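Local coordinates for adenosyl-chloride synthase (Thermotoga maritima, PDB 2ZBV), which binds adenosine and probably transfers the adenosyl group of S-adenosylmethionine to hydroxide or a halide, as in the SAM hydrolase and SAM-dependent halogenase family, at residues A[133-136]-A[137-141]. Sequence-based numbering, arbitrary orientation.
Sequences APVA and AHLDM
His138 turns its imidazole back toward the preceding turn, and ring atom CD2 lies 3.0 Å from O of Pro134, approaching obliquely. The same carbonyl oxygen accepts the backbone N of His138 at 2.9 Å, so one oxygen meets both the amide and the ring of a single residue. With CG beside the backbone N (chi1 -72°), the ring is swung toward the start of the helix. One residue further on, Leu139 lies alongside Val135, both side chains pointing the same way, and CD1 of Leu139 touches CG1 of Val135 at 4.0 Å. In the backbone of the same two residues, Leu139 N donates to Val135 O at 3.0 Å in a fairly straight bond (168° at the hydrogen). These are i to i+4 contacts in the last turns of helix 127-140, where Ala137 N to Ala133 O and Asp140 N to Ala136 O continue the alpha-helical pattern. Outside the helix, Ile25 of helix 14-25 and Leu116 touch His138; an alanine here would probably leave both without their imidazole neighbour and uncover the carbonyl of Pro134. Val89 of strand 87-91 receives Val135, Ala136 and Leu139, seating this face of the helix on the N-terminal domain's central sheet.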
loop_
_atom_site.group_PDB
_atom_site.type_symbol
_atom_site.label_atom_id
_atom_site.label_comp_id
_atom_site.label_asym_id
_atom_site.label_seq_id
_atom_site.Cartn_x
_atom_site.Cartn_y
_atom_site.Cartn_z
ATOM N N ALA A 133 -16.132 -0.103 11.304
ATOM C CA ALA A 133 -16.313 -0.217 9.863
ATOM C C ALA A 133 -17.783 -0.326 9.466
ATOM O O ALA A 133 -18.256 0.433 8.628
ATOM C CB ALA A 133 -15.518 -1.412 9.314
ATOM N N PRO A 134 -18.529 -1.269 10.064
ATOM C CA PRO A 134 -19.940 -1.367 9.675
ATOM C C PRO A 134 -20.737 -0.095 9.962
ATOM O O PRO A 134 -21.619 0.282 9.184
ATOM C CB PRO A 134 -20.433 -2.592 10.455
ATOM C CG PRO A 134 -19.489 -2.679 11.634
ATOM C CD PRO A 134 -18.161 -2.343 11.003
ATOM N N VAL A 135 -20.428 0.571 11.068
ATOM C CA VAL A 135 -21.119 1.809 11.402
ATOM C C VAL A 135 -20.842 2.865 10.330
ATOM O O VAL A 135 -21.765 3.546 9.859
ATOM C CB VAL A 135 -20.690 2.326 12.790
ATOM C CG1 VAL A 135 -21.101 3.781 12.969
ATOM C CG2 VAL A 135 -21.353 1.472 13.872
ATOM N N ALA A 136 -19.577 2.992 9.928
ATOM C CA ALA A 136 -19.216 3.952 8.889
ATOM C C ALA A 136 -19.945 3.576 7.603
ATOM O O ALA A 136 -20.432 4.443 6.880
ATOM C CB ALA A 136 -17.704 3.945 8.655
ATOM N N ALA A 137 -20.013 2.277 7.322
ATOM C CA ALA A 137 -20.684 1.789 6.124
ATOM C C ALA A 137 -22.159 2.192 6.101
ATOM O O ALA A 137 -22.661 2.630 5.067
ATOM C CB ALA A 137 -20.560 0.276 6.026
ATOM N N HIS A 138 -22.846 2.038 7.233
ATOM C CA HIS A 138 -24.267 2.397 7.323
ATOM C C HIS A 138 -24.466 3.909 7.188
ATOM O O HIS A 138 -25.368 4.369 6.483
ATOM C CB HIS A 138 -24.871 1.914 8.658
ATOM C CG HIS A 138 -25.054 0.429 8.743
ATOM N ND1 HIS A 138 -25.871 -0.271 7.879
ATOM C CD2 HIS A 138 -24.516 -0.491 9.580
ATOM C CE1 HIS A 138 -25.824 -1.558 8.180
ATOM N NE2 HIS A 138 -25.010 -1.719 9.208
ATOM N N LEU A 139 -23.627 4.681 7.867
ATOM C CA LEU A 139 -23.716 6.131 7.798
ATOM C C LEU A 139 -23.529 6.601 6.354
ATOM O O LEU A 139 -24.274 7.449 5.868
ATOM C CB LEU A 139 -22.654 6.775 8.694
ATOM C CG LEU A 139 -22.873 6.684 10.206
ATOM C CD1 LEU A 139 -21.616 7.140 10.941
ATOM C CD2 LEU A 139 -24.070 7.553 10.603
ATOM N N ASP A 140 -22.538 6.035 5.674
ATOM C CA ASP A 140 -22.246 6.391 4.287
ATOM C C ASP A 140 -23.404 5.973 3.390
ATOM O O ASP A 140 -23.540 6.442 2.259
ATOM C CB ASP A 140 -20.965 5.691 3.828
ATOM C CG ASP A 140 -20.615 6.003 2.386
ATOM O OD1 ASP A 140 -20.399 7.193 2.073
ATOM O OD2 ASP A 140 -20.555 5.061 1.563
HETATM N N MSE A 141 -24.239 5.083 3.909
HETATM C CA MSE A 141 -25.388 4.590 3.164
HETATM C C MSE A 141 -26.650 5.405 3.416
HETATM O O MSE A 141 -27.710 5.072 2.905
HETATM C CB MSE A 141 -25.658 3.140 3.532
HETATM C CG MSE A 141 -25.466 2.176 2.396
HETATM SE SE MSE A 141 -26.080 0.456 2.972
HETATM C CE MSE A 141 -27.994 0.779 2.833
#